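Local structure of tyrosinase (6JU8) at residues A[145-153]-A[371-382]. The protein probably oxidises L-tyrosine and L-dopa to L-dopaquinone with molecular oxygen at a dinuclear copper centre, a step in melanin biosynthesis. The protein carries 1 engineered substitution. Sequence-based numbering, arbitrary orientation.
Sequences WRLPYWDFA and IFWLHHCNIDRL. With CU (copper (II) ion), chain D.
I371 opens the contact by setting CD1 over one face of the W150 indole, 4.2 Å from the centroid of its six-membered ring, a CH-pi contact; the indole NE1 hydrogen-bonds to R169 O. One turn on, L374 O takes the nearly straight hydrogen bond from W150 N (3.1 Å, 177°). The same oxygen accepts the helical N-H of N378, the two donors arriving from opposite faces of the carbonyl plane. F152 CE2 comes in at the edge of the H375 imidazole, 3.4 Å from H375 ND1, the two ring planes 59° apart. H376 turns away from the loop and binds copper through NE2, a site completed by H332, H336 and a water. C377 packs CB against L147 CD2 and SG against Y149 CB. N378 ND2 lies over one face of the F152 ring, toward its rim, while OD1 receives R381 NH1 in its carbonyl plane, on a lone pair. R381, extended from CG to NE, lays CD over the centre of the Y149 ring (3.4 Å to the centroid), guanidinium and phenol planes only 10° apart. D151 OD2 lies well out of the guanidinium plane, a long salt bridge to R381 NH1 (3.7 Å) of charge alone; Y456 partners both residues, its OH hydrogen-bonding D151 OD2. A water links D151 OD1 to N378 ND2. Behind this copper-binding helix, L147 O and P148 O are buried without partners, and the aspartate probably balances the arginine's charge from a distance.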
loop_
_atom_site.group_PDB
_atom_site.type_symbol
_atom_site.label_atom_id
_atom_site.label_comp_id
_atom_site.label_asym_id
_atom_site.label_seq_id
_atom_site.Cartn_x
_atom_site.Cartn_y
_atom_site.Cartn_z
ATOM N N TRP A 145 -17.909 18.183 17.057
ATOM C CA TRP A 145 -17.317 17.557 15.891
ATOM C C TRP A 145 -18.046 17.912 14.605
ATOM O O TRP A 145 -19.273 17.924 14.576
ATOM C CB TRP A 145 -17.313 16.035 16.025
ATOM C CG TRP A 145 -16.744 15.342 14.831
ATOM C CD1 TRP A 145 -15.417 15.058 14.616
ATOM C CD2 TRP A 145 -17.477 14.851 13.703
ATOM N NE1 TRP A 145 -15.307 14.406 13.398
ATOM C CE2 TRP A 145 -16.540 14.271 12.828
ATOM C CE3 TRP A 145 -18.841 14.844 13.353
ATOM C CZ2 TRP A 145 -16.935 13.686 11.624
ATOM C CZ3 TRP A 145 -19.226 14.269 12.159
ATOM C CH2 TRP A 145 -18.261 13.704 11.306
ATOM N N ARG A 146 -17.267 18.149 13.551
ATOM C CA ARG A 146 -17.843 18.300 12.218
ATOM C C ARG A 146 -16.926 17.539 11.259
ATOM O O ARG A 146 -15.767 17.236 11.608
ATOM C CB ARG A 146 -17.952 19.771 11.813
ATOM C CG ARG A 146 -18.989 20.549 12.636
ATOM C CD ARG A 146 -20.381 20.021 12.333
ATOM N NE ARG A 146 -21.491 20.755 12.964
ATOM C CZ ARG A 146 -21.915 20.595 14.215
ATOM N NH1 ARG A 146 -21.285 19.740 15.023
ATOM N NH2 ARG A 146 -22.946 21.293 14.663
ATOM N N LEU A 147 -17.418 17.227 10.075
ATOM C CA LEU A 147 -16.584 16.418 9.173
ATOM C C LEU A 147 -15.352 17.225 8.773
ATOM O O LEU A 147 -15.474 18.310 8.208
ATOM C CB LEU A 147 -17.388 16.069 7.910
ATOM C CG LEU A 147 -16.643 15.180 6.902
ATOM C CD1 LEU A 147 -16.476 13.758 7.452
ATOM C CD2 LEU A 147 -17.348 15.164 5.554
ATOM N N PRO A 148 -14.157 16.733 9.023
ATOM C CA PRO A 148 -12.967 17.471 8.566
ATOM C C PRO A 148 -12.830 17.516 7.053
ATOM O O PRO A 148 -13.354 16.673 6.326
ATOM C CB PRO A 148 -11.813 16.668 9.155
ATOM C CG PRO A 148 -12.425 15.874 10.271
ATOM C CD PRO A 148 -13.806 15.515 9.773
ATOM N N TYR A 149 -12.086 18.530 6.583
ATOM C CA TYR A 149 -11.809 18.660 5.151
ATOM C C TYR A 149 -10.351 18.336 4.872
ATOM O O TYR A 149 -9.460 18.604 5.691
ATOM C CB TYR A 149 -12.211 20.043 4.601
ATOM C CG TYR A 149 -11.396 21.195 5.136
ATOM C CD1 TYR A 149 -10.226 21.600 4.494
ATOM C CD2 TYR A 149 -11.810 21.883 6.271
ATOM C CE1 TYR A 149 -9.472 22.661 4.972
ATOM C CE2 TYR A 149 -11.058 22.944 6.773
ATOM C CZ TYR A 149 -9.900 23.324 6.119
ATOM O OH TYR A 149 -9.154 24.371 6.628
ATOM N N TRP A 150 -10.117 17.787 3.670
ATOM C CA TRP A 150 -8.743 17.630 3.187
ATOM C C TRP A 150 -8.342 18.823 2.334
ATOM O O TRP A 150 -8.884 19.034 1.244
ATOM C CB TRP A 150 -8.622 16.347 2.368
ATOM C CG TRP A 150 -7.309 16.230 1.645
ATOM C CD1 TRP A 150 -6.067 16.507 2.134
ATOM C CD2 TRP A 150 -7.152 15.791 0.285
ATOM N NE1 TRP A 150 -5.133 16.276 1.148
ATOM C CE2 TRP A 150 -5.767 15.842 0.010
ATOM C CE3 TRP A 150 -8.038 15.389 -0.719
ATOM C CZ2 TRP A 150 -5.237 15.489 -1.232
ATOM C CZ3 TRP A 150 -7.512 15.044 -1.957
ATOM C CH2 TRP A 150 -6.128 15.101 -2.201
ATOM N N ASP A 151 -7.405 19.609 2.851
ATOM C CA ASP A 151 -6.928 20.763 2.093
ATOM C C ASP A 151 -5.885 20.314 1.077
ATOM O O ASP A 151 -4.673 20.300 1.322
ATOM C CB ASP A 151 -6.374 21.860 3.009
ATOM C CG ASP A 151 -6.315 23.185 2.239
ATOM O OD1 ASP A 151 -6.263 23.163 0.999
ATOM O OD2 ASP A 151 -6.361 24.237 2.914
ATOM N N PHE A 152 -6.383 19.911 -0.092
ATOM C CA PHE A 152 -5.514 19.381 -1.148
ATOM C C PHE A 152 -4.581 20.451 -1.715
ATOM O O PHE A 152 -3.636 20.110 -2.447
ATOM C CB PHE A 152 -6.315 18.676 -2.251
ATOM C CG PHE A 152 -7.395 19.512 -2.898
ATOM C CD1 PHE A 152 -7.070 20.618 -3.678
ATOM C CD2 PHE A 152 -8.742 19.211 -2.714
ATOM C CE1 PHE A 152 -8.084 21.384 -4.265
ATOM C CE2 PHE A 152 -9.764 19.936 -3.313
ATOM C CZ PHE A 152 -9.415 21.039 -4.093
ATOM N N ALA A 153 -4.823 21.731 -1.427
ATOM C CA ALA A 153 -4.045 22.829 -1.980
ATOM C C ALA A 153 -3.092 23.449 -0.968
ATOM O O ALA A 153 -2.367 24.383 -1.328
ATOM C CB ALA A 153 -4.987 23.872 -2.548
ATOM N N ILE A 371 -11.699 8.783 1.334
ATOM C CA ILE A 371 -11.200 10.129 1.069
ATOM C C ILE A 371 -12.161 10.958 0.215
ATOM O O ILE A 371 -12.076 12.194 0.217
ATOM C CB ILE A 371 -9.800 10.113 0.426
ATOM C CG1 ILE A 371 -9.092 11.454 0.663
ATOM C CG2 ILE A 371 -9.860 9.712 -1.038
ATOM C CD1 ILE A 371 -7.677 11.519 0.130
ATOM N N PHE A 372 -13.054 10.321 -0.538
ATOM C CA PHE A 372 -14.052 11.017 -1.346
ATOM C C PHE A 372 -14.690 12.146 -0.545
ATOM O O PHE A 372 -14.845 13.284 -1.005
ATOM C CB PHE A 372 -15.136 10.029 -1.801
ATOM C CG PHE A 372 -16.290 10.690 -2.514
ATOM C CD1 PHE A 372 -17.373 11.175 -1.788
ATOM C CD2 PHE A 372 -16.278 10.814 -3.901
ATOM C CE1 PHE A 372 -18.425 11.797 -2.451
ATOM C CE2 PHE A 372 -17.320 11.408 -4.569
ATOM C CZ PHE A 372 -18.394 11.888 -3.825
ATOM N N TRP A 373 -15.128 11.832 0.668
ATOM C CA TRP A 373 -15.926 12.756 1.458
ATOM C C TRP A 373 -15.088 13.910 1.977
ATOM O O TRP A 373 -15.583 15.016 2.149
ATOM C CB TRP A 373 -16.530 11.959 2.621
ATOM C CG TRP A 373 -17.219 10.699 2.171
ATOM C CD1 TRP A 373 -16.681 9.438 2.112
ATOM C CD2 TRP A 373 -18.584 10.568 1.734
ATOM N NE1 TRP A 373 -17.618 8.538 1.649
ATOM C CE2 TRP A 373 -18.799 9.214 1.422
ATOM C CE3 TRP A 373 -19.655 11.475 1.579
ATOM C CZ2 TRP A 373 -20.029 8.741 0.971
ATOM C CZ3 TRP A 373 -20.879 11.001 1.123
ATOM C CH2 TRP A 373 -21.064 9.631 0.818
ATOM N N LEU A 374 -13.814 13.627 2.242
ATOM C CA LEU A 374 -12.875 14.663 2.709
ATOM C C LEU A 374 -12.508 15.620 1.594
ATOM O O LEU A 374 -12.435 16.836 1.806
ATOM C CB LEU A 374 -11.633 13.974 3.276
ATOM C CG LEU A 374 -11.860 12.913 4.350
ATOM C CD1 LEU A 374 -10.521 12.329 4.785
ATOM C CD2 LEU A 374 -12.641 13.438 5.549
ATOM N N HIS A 375 -12.345 15.066 0.398
ATOM C CA HIS A 375 -12.200 15.893 -0.808
ATOM C C HIS A 375 -13.423 16.777 -0.995
ATOM O O HIS A 375 -13.323 18.004 -1.179
ATOM C CB HIS A 375 -11.998 14.960 -2.008
ATOM C CG HIS A 375 -11.863 15.653 -3.320
ATOM N ND1 HIS A 375 -11.096 16.783 -3.500
ATOM C CD2 HIS A 375 -12.374 15.301 -4.540
ATOM C CE1 HIS A 375 -11.170 17.115 -4.786
ATOM N NE2 HIS A 375 -11.934 16.247 -5.447
ATOM N N HIS A 376 -14.625 16.158 -0.973
ATOM C CA HIS A 376 -15.811 16.981 -1.185
ATOM C C HIS A 376 -16.061 17.945 -0.042
ATOM O O HIS A 376 -16.647 19.006 -0.270
ATOM C CB HIS A 376 -17.035 16.081 -1.453
ATOM C CG HIS A 376 -17.099 15.858 -2.951
ATOM N ND1 HIS A 376 -17.553 16.856 -3.787
ATOM C CD2 HIS A 376 -16.634 14.873 -3.748
ATOM C CE1 HIS A 376 -17.423 16.455 -5.040
ATOM N NE2 HIS A 376 -16.859 15.233 -5.055
ATOM N N CYS A 377 -15.594 17.657 1.163
ATOM C CA CYS A 377 -15.683 18.642 2.224
ATOM C C CYS A 377 -14.851 19.871 1.874
ATOM O O CYS A 377 -15.327 21.022 2.032
ATOM C CB CYS A 377 -15.323 17.969 3.565
ATOM S SG CYS A 377 -15.753 19.108 4.920
ATOM N N ASN A 378 -13.660 19.695 1.292
ATOM C CA ASN A 378 -12.917 20.871 0.840
ATOM C C ASN A 378 -13.546 21.528 -0.381
ATOM O O ASN A 378 -13.492 22.758 -0.500
ATOM C CB ASN A 378 -11.443 20.554 0.518
ATOM C CG ASN A 378 -10.633 21.840 0.489
ATOM O OD1 ASN A 378 -10.772 22.680 1.397
ATOM N ND2 ASN A 378 -9.809 22.043 -0.524
ATOM N N ILE A 379 -14.155 20.772 -1.294
ATOM C CA ILE A 379 -14.857 21.423 -2.416
ATOM C C ILE A 379 -15.988 22.288 -1.876
ATOM O O ILE A 379 -16.233 23.394 -2.392
ATOM C CB ILE A 379 -15.321 20.374 -3.426
ATOM C CG1 ILE A 379 -14.116 19.638 -4.035
ATOM C CG2 ILE A 379 -16.243 20.964 -4.488
ATOM C CD1 ILE A 379 -13.129 20.556 -4.745
ATOM N N ASP A 380 -16.660 21.820 -0.823
ATOM C CA ASP A 380 -17.701 22.628 -0.177
ATOM C C ASP A 380 -17.130 23.899 0.430
ATOM O O ASP A 380 -17.724 24.984 0.321
ATOM C CB ASP A 380 -18.406 21.791 0.910
ATOM C CG ASP A 380 -19.669 22.530 1.335
ATOM O OD1 ASP A 380 -20.574 22.614 0.477
ATOM O OD2 ASP A 380 -19.734 23.044 2.472
ATOM N N ARG A 381 -15.980 23.772 1.086
ATOM C CA ARG A 381 -15.262 24.920 1.673
ATOM C C ARG A 381 -14.853 25.934 0.607
ATOM O O ARG A 381 -15.016 27.145 0.787
ATOM C CB ARG A 381 -14.055 24.361 2.444
ATOM C CG ARG A 381 -13.156 25.474 3.030
ATOM C CD ARG A 381 -12.104 24.809 3.938
ATOM N NE ARG A 381 -11.032 25.732 4.280
ATOM C CZ ARG A 381 -9.973 25.963 3.497
ATOM N NH1 ARG A 381 -9.855 25.347 2.317
ATOM N NH2 ARG A 381 -9.040 26.821 3.867
ATOM N N LEU A 382 -14.307 25.443 -0.511
ATOM C CA LEU A 382 -13.923 26.343 -1.598
ATOM C C LEU A 382 -15.145 27.074 -2.145
ATOM O O LEU A 382 -15.090 28.263 -2.451
ATOM C CB LEU A 382 -13.242 25.567 -2.720
ATOM C CG LEU A 382 -11.847 25.009 -2.375
ATOM C CD1 LEU A 382 -11.342 24.159 -3.526
ATOM C CD2 LEU A 382 -10.871 26.130 -2.037
HETATM CU CU CU D . -16.051 14.366 -6.486
HETATM O O HOH W 1 -8.067 24.421 -0.522
HETATM O O HOH W 2 -18.017 13.615 -7.341
#